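Local structure of putative diflavin flavoprotein A 3 (Nostoc sp., 3FNI) at residues L81-E94 and F110-I124. The protein probably mediates electron transfer from NADH to oxygen, reducing it to water, this chain being its flavodoxin-like domain. Residues are numbered along the deposited sequence; the frame is centred on the assembly and turned at random.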
loop_
_atom_site.group_PDB
_atom_site.type_symbol
_atom_site.label_atom_id
_atom_site.label_comp_id
_atom_site.label_asym_id
_atom_site.label_seq_id
_atom_site.Cartn_x
_atom_site.Cartn_y
_atom_site.Cartn_z
ATOM N N LEU A 81 -0.536 -8.791 7.351
ATOM C CA LEU A 81 -1.403 -8.476 8.481
ATOM C C LEU A 81 -0.777 -8.893 9.806
ATOM O O LEU A 81 -1.067 -8.311 10.851
ATOM C CB LEU A 81 -2.759 -9.162 8.312
ATOM C CG LEU A 81 -3.685 -8.586 7.233
ATOM C CD1 LEU A 81 -4.876 -9.511 7.027
ATOM C CD2 LEU A 81 -4.138 -7.192 7.639
ATOM N N GLY A 82 0.077 -9.908 9.764
ATOM C CA GLY A 82 0.727 -10.353 10.976
ATOM C C GLY A 82 2.126 -9.792 11.122
ATOM O O GLY A 82 2.764 -10.008 12.148
ATOM N N SER A 83 2.604 -9.060 10.118
ATOM C CA SER A 83 3.962 -8.510 10.163
ATOM C C SER A 83 4.004 -7.012 10.378
ATOM O O SER A 83 5.071 -6.421 10.570
ATOM C CB SER A 83 4.694 -8.841 8.871
ATOM O OG SER A 83 4.783 -10.241 8.692
ATOM N N VAL A 84 2.824 -6.417 10.339
ATOM C CA VAL A 84 2.655 -4.988 10.509
ATOM C C VAL A 84 2.618 -4.625 11.986
ATOM O O VAL A 84 2.397 -5.487 12.835
ATOM C CB VAL A 84 1.349 -4.551 9.815
ATOM C CG1 VAL A 84 0.916 -3.198 10.289
ATOM C CG2 VAL A 84 1.560 -4.530 8.316
ATOM N N ASN A 85 2.858 -3.353 12.286
ATOM C CA ASN A 85 2.813 -2.875 13.659
ATOM C C ASN A 85 2.001 -1.579 13.733
ATOM O O ASN A 85 1.853 -0.865 12.740
ATOM C CB ASN A 85 4.237 -2.717 14.237
ATOM C CG ASN A 85 4.960 -1.476 13.744
ATOM O OD1 ASN A 85 4.677 -0.365 14.187
ATOM N ND2 ASN A 85 5.910 -1.662 12.832
ATOM N N GLU A 86 1.449 -1.311 14.911
ATOM C CA GLU A 86 0.606 -0.148 15.163
ATOM C C GLU A 86 1.228 1.227 14.935
ATOM O O GLU A 86 0.501 2.214 14.796
ATOM C CB GLU A 86 0.072 -0.209 16.596
ATOM C CG GLU A 86 1.167 -0.377 17.637
ATOM C CD GLU A 86 0.722 -0.011 19.038
ATOM O OE1 GLU A 86 -0.245 -0.613 19.544
ATOM O OE2 GLU A 86 1.349 0.882 19.641
ATOM N N LYS A 87 2.555 1.292 14.889
ATOM C CA LYS A 87 3.265 2.558 14.710
ATOM C C LYS A 87 3.328 3.019 13.259
ATOM O O LYS A 87 3.833 4.105 12.968
ATOM C CB LYS A 87 4.694 2.439 15.257
ATOM C CG LYS A 87 4.775 2.172 16.750
ATOM C CD LYS A 87 4.641 3.451 17.563
ATOM C CE LYS A 87 5.841 4.367 17.324
ATOM N NZ LYS A 87 5.760 5.668 18.064
ATOM N N GLN A 88 2.837 2.207 12.334
ATOM C CA GLN A 88 2.894 2.643 10.953
ATOM C C GLN A 88 1.557 3.124 10.404
ATOM O O GLN A 88 0.525 3.042 11.070
ATOM C CB GLN A 88 3.514 1.552 10.068
ATOM C CG GLN A 88 2.926 0.181 10.245
ATOM C CD GLN A 88 3.884 -0.932 9.838
ATOM O OE1 GLN A 88 3.522 -2.106 9.857
ATOM N NE2 GLN A 88 5.109 -0.570 9.477
ATOM N N ALA A 89 1.608 3.683 9.201
ATOM C CA ALA A 89 0.436 4.213 8.531
ATOM C C ALA A 89 0.213 3.399 7.254
ATOM O O ALA A 89 1.168 2.922 6.637
ATOM C CB ALA A 89 0.658 5.674 8.204
ATOM N N VAL A 90 -1.048 3.243 6.860
ATOM C CA VAL A 90 -1.370 2.457 5.680
ATOM C C VAL A 90 -2.504 3.051 4.845
ATOM O O VAL A 90 -3.506 3.528 5.382
ATOM C CB VAL A 90 -1.726 0.995 6.102
ATOM C CG1 VAL A 90 -3.066 0.973 6.831
ATOM C CG2 VAL A 90 -1.731 0.066 4.894
ATOM N N GLY A 91 -2.315 3.028 3.524
ATOM C CA GLY A 91 -3.315 3.526 2.593
ATOM C C GLY A 91 -3.678 2.407 1.629
ATOM O O GLY A 91 -2.829 1.582 1.303
ATOM N N ILE A 92 -4.921 2.382 1.153
ATOM C CA ILE A 92 -5.369 1.318 0.255
ATOM C C ILE A 92 -6.124 1.833 -0.972
ATOM O O ILE A 92 -6.942 2.748 -0.871
ATOM C CB ILE A 92 -6.277 0.313 1.025
ATOM C CG1 ILE A 92 -5.474 -0.318 2.179
ATOM C CG2 ILE A 92 -6.819 -0.755 0.071
ATOM C CD1 ILE A 92 -6.276 -1.222 3.113
ATOM N N PHE A 93 -5.852 1.239 -2.133
ATOM C CA PHE A 93 -6.531 1.648 -3.354
ATOM C C PHE A 93 -7.185 0.498 -4.095
ATOM O O PHE A 93 -6.738 -0.651 -4.005
ATOM C CB PHE A 93 -5.566 2.383 -4.294
ATOM C CG PHE A 93 -4.452 1.527 -4.843
ATOM C CD1 PHE A 93 -4.624 0.790 -6.012
ATOM C CD2 PHE A 93 -3.215 1.483 -4.204
ATOM C CE1 PHE A 93 -3.581 0.031 -6.539
ATOM C CE2 PHE A 93 -2.166 0.725 -4.724
ATOM C CZ PHE A 93 -2.349 0.001 -5.893
ATOM N N GLU A 94 -8.270 0.827 -4.800
ATOM C CA GLU A 94 -9.012 -0.125 -5.618
ATOM C C GLU A 94 -8.282 -0.128 -6.949
ATOM O O GLU A 94 -7.552 0.812 -7.251
ATOM C CB GLU A 94 -10.459 0.332 -5.849
ATOM C CG GLU A 94 -11.343 0.347 -4.627
ATOM C CD GLU A 94 -12.830 0.418 -4.985
ATOM O OE1 GLU A 94 -13.166 0.936 -6.067
ATOM O OE2 GLU A 94 -13.663 -0.033 -4.182
ATOM N N PHE A 110 -6.874 -3.198 9.368
ATOM C CA PHE A 110 -5.688 -2.428 9.727
ATOM C C PHE A 110 -6.009 -1.441 10.835
ATOM O O PHE A 110 -5.210 -1.236 11.751
ATOM C CB PHE A 110 -5.123 -1.689 8.511
ATOM C CG PHE A 110 -4.352 -2.567 7.573
ATOM C CD1 PHE A 110 -3.096 -3.060 7.926
ATOM C CD2 PHE A 110 -4.887 -2.912 6.332
ATOM C CE1 PHE A 110 -2.380 -3.882 7.051
ATOM C CE2 PHE A 110 -4.187 -3.732 5.448
ATOM C CZ PHE A 110 -2.929 -4.223 5.805
ATOM N N ARG A 111 -7.183 -0.833 10.759
ATOM C CA ARG A 111 -7.585 0.122 11.779
ATOM C C ARG A 111 -7.720 -0.561 13.139
ATOM O O ARG A 111 -7.396 0.029 14.169
ATOM C CB ARG A 111 -8.909 0.790 11.400
ATOM C CG ARG A 111 -9.444 1.702 12.490
ATOM C CD ARG A 111 -10.566 2.583 11.984
ATOM N NE ARG A 111 -10.090 3.521 10.979
ATOM C CZ ARG A 111 -10.870 4.369 10.319
ATOM N NH1 ARG A 111 -12.172 4.392 10.562
ATOM N NH2 ARG A 111 -10.346 5.195 9.424
ATOM N N ASN A 112 -8.192 -1.806 13.137
ATOM C CA ASN A 112 -8.354 -2.555 14.376
ATOM C C ASN A 112 -6.987 -2.858 14.984
ATOM O O ASN A 112 -6.856 -2.992 16.199
ATOM C CB ASN A 112 -9.103 -3.872 14.125
ATOM C CG ASN A 112 -9.755 -4.430 15.390
ATOM O OD1 ASN A 112 -10.671 -3.822 15.944
ATOM N ND2 ASN A 112 -9.285 -5.592 15.848
ATOM N N LEU A 113 -5.971 -2.965 14.138
ATOM C CA LEU A 113 -4.629 -3.265 14.618
ATOM C C LEU A 113 -3.898 -2.042 15.150
ATOM O O LEU A 113 -2.780 -2.154 15.641
ATOM C CB LEU A 113 -3.804 -3.916 13.504
ATOM C CG LEU A 113 -4.249 -5.316 13.068
ATOM C CD1 LEU A 113 -3.370 -5.795 11.912
ATOM C CD2 LEU A 113 -4.140 -6.280 14.237
ATOM N N GLY A 114 -4.527 -0.876 15.048
ATOM C CA GLY A 114 -3.902 0.333 15.550
ATOM C C GLY A 114 -3.259 1.250 14.525
ATOM O O GLY A 114 -3.011 2.416 14.825
ATOM N N LEU A 115 -2.982 0.752 13.323
ATOM C CA LEU A 115 -2.356 1.595 12.302
ATOM C C LEU A 115 -3.171 2.844 11.991
ATOM O O LEU A 115 -4.370 2.902 12.261
ATOM C CB LEU A 115 -2.139 0.821 11.000
ATOM C CG LEU A 115 -1.049 -0.246 10.968
ATOM C CD1 LEU A 115 -1.519 -1.502 11.699
ATOM C CD2 LEU A 115 -0.723 -0.555 9.522
ATOM N N THR A 116 -2.520 3.852 11.424
ATOM C CA THR A 116 -3.237 5.072 11.077
ATOM C C THR A 116 -3.532 5.053 9.578
ATOM O O THR A 116 -2.741 4.535 8.796
ATOM C CB THR A 116 -2.422 6.337 11.428
ATOM O OG1 THR A 116 -1.319 6.460 10.531
ATOM C CG2 THR A 116 -1.893 6.254 12.846
ATOM N N THR A 117 -4.681 5.593 9.179
ATOM C CA THR A 117 -5.028 5.627 7.769
ATOM C C THR A 117 -4.185 6.716 7.123
ATOM O O THR A 117 -4.278 7.888 7.496
ATOM C CB THR A 117 -6.517 5.943 7.554
ATOM O OG1 THR A 117 -6.765 7.326 7.846
ATOM C CG2 THR A 117 -7.362 5.086 8.455
ATOM N N ALA A 118 -3.353 6.308 6.168
ATOM C CA ALA A 118 -2.452 7.211 5.455
ATOM C C ALA A 118 -3.185 8.301 4.689
ATOM O O ALA A 118 -2.756 9.456 4.651
ATOM C CB ALA A 118 -1.578 6.417 4.510
ATOM N N PHE A 119 -4.291 7.919 4.071
ATOM C CA PHE A 119 -5.103 8.839 3.304
ATOM C C PHE A 119 -6.431 8.133 3.078
ATOM O O PHE A 119 -6.540 6.921 3.305
ATOM C CB PHE A 119 -4.416 9.166 1.962
ATOM C CG PHE A 119 -3.805 7.967 1.277
ATOM C CD1 PHE A 119 -2.422 7.775 1.273
ATOM C CD2 PHE A 119 -4.615 7.005 0.669
ATOM C CE1 PHE A 119 -1.865 6.651 0.682
ATOM C CE2 PHE A 119 -4.062 5.880 0.077
ATOM C CZ PHE A 119 -2.684 5.696 0.081
ATOM N N PRO A 120 -7.463 8.881 2.648
ATOM C CA PRO A 120 -8.784 8.285 2.399
ATOM C C PRO A 120 -8.625 7.170 1.353
ATOM O O PRO A 120 -8.010 7.387 0.313
ATOM C CB PRO A 120 -9.602 9.465 1.867
ATOM C CG PRO A 120 -8.910 10.687 2.486
ATOM C CD PRO A 120 -7.458 10.327 2.347
ATOM N N ALA A 121 -9.160 5.983 1.628
ATOM C CA ALA A 121 -9.042 4.877 0.678
ATOM C C ALA A 121 -9.463 5.323 -0.718
ATOM O O ALA A 121 -10.591 5.774 -0.912
ATOM C CB ALA A 121 -9.898 3.696 1.125
ATOM N N ILE A 122 -8.562 5.207 -1.690
ATOM C CA ILE A 122 -8.893 5.613 -3.047
ATOM C C ILE A 122 -9.765 4.559 -3.722
ATOM O O ILE A 122 -9.380 3.397 -3.864
ATOM C CB ILE A 122 -7.619 5.891 -3.899
ATOM C CG1 ILE A 122 -7.623 5.024 -5.159
ATOM C CG2 ILE A 122 -6.372 5.660 -3.077
ATOM C CD1 ILE A 122 -6.504 5.315 -6.110
ATOM N N ARG A 123 -10.953 4.984 -4.131
ATOM C CA ARG A 123 -11.906 4.094 -4.765
ATOM C C ARG A 123 -12.053 4.418 -6.249
ATOM O O ARG A 123 -12.022 5.584 -6.648
ATOM C CB ARG A 123 -13.242 4.210 -4.031
ATOM C CG ARG A 123 -13.114 3.904 -2.538
ATOM C CD ARG A 123 -14.331 4.358 -1.770
ATOM N NE ARG A 123 -14.210 4.128 -0.330
ATOM C CZ ARG A 123 -14.385 2.951 0.262
ATOM N NH1 ARG A 123 -14.257 2.843 1.579
ATOM N NH2 ARG A 123 -14.691 1.881 -0.460
ATOM N N ILE A 124 -12.191 3.378 -7.065
ATOM C CA ILE A 124 -12.329 3.545 -8.508
ATOM C C ILE A 124 -13.602 2.897 -9.006
ATOM O O ILE A 124 -13.713 1.671 -9.020
ATOM C CB ILE A 124 -11.138 2.908 -9.282
ATOM C CG1 ILE A 124 -9.881 3.769 -9.122
ATOM C CG2 ILE A 124 -11.484 2.770 -10.757
ATOM C CD1 ILE A 124 -9.306 3.735 -7.743
HETATM O O HOH W 1 -3.008 -1.297 18.695
HETATM O O HOH W 2 -6.737 4.084 2.892
HETATM O O HOH W 3 -15.752 1.564 -2.798
#
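With chi1 at -77°, Phe110 CG stands beside its own backbone N and anti to the carbonyl carbon, which carries the ring toward strand 89-93, where Val90 CG1, held between backbone N and carbonyl carbon (chi1 70°), meets Phe110 CB at 3.8 Å. Both belong to the beta-alpha-beta unit of the flavodoxin-like fold in which strand 89-93 leads through helix 103-112 to the edge strand 116-117. Leu81 CD2 sits over one face of the Phe110 ring, 4.0 Å from its centroid, a CH-pi contact; Ile92 CD1 approaches the same ring obliquely, and Val84 CG2 reaches its edge. The chain leaves helix 103-112 through a Schellman motif at Gly114, then both methyls of Leu115 pack against Val84 CG1. Parallel pairing follows: Val90 N donates to Thr116 O at 2.9 Å, nearly straight down the carbonyl, while Ala118 N reaches Val90 O from above the carbonyl plane. Gly91 CA sits over one face of the Phe119 ring, 3.4 Å from CZ, and a water joins Ile92 N to Phe119 O. Backbone pairing resumes with a weak bond from Ile122 N to Ile92 O, and Glu94 N donates to Ile122 O. An alanine in place of Glu94 would remove the carboxylate and is likely to leave Ile124 N without its acceptor. Arg123 NH1 bridges to Asp104 and a water links NH2 to Glu94 OE2; Glu94 OE1 takes Ile124 N at 2.8 Å, from above the carboxylate plane.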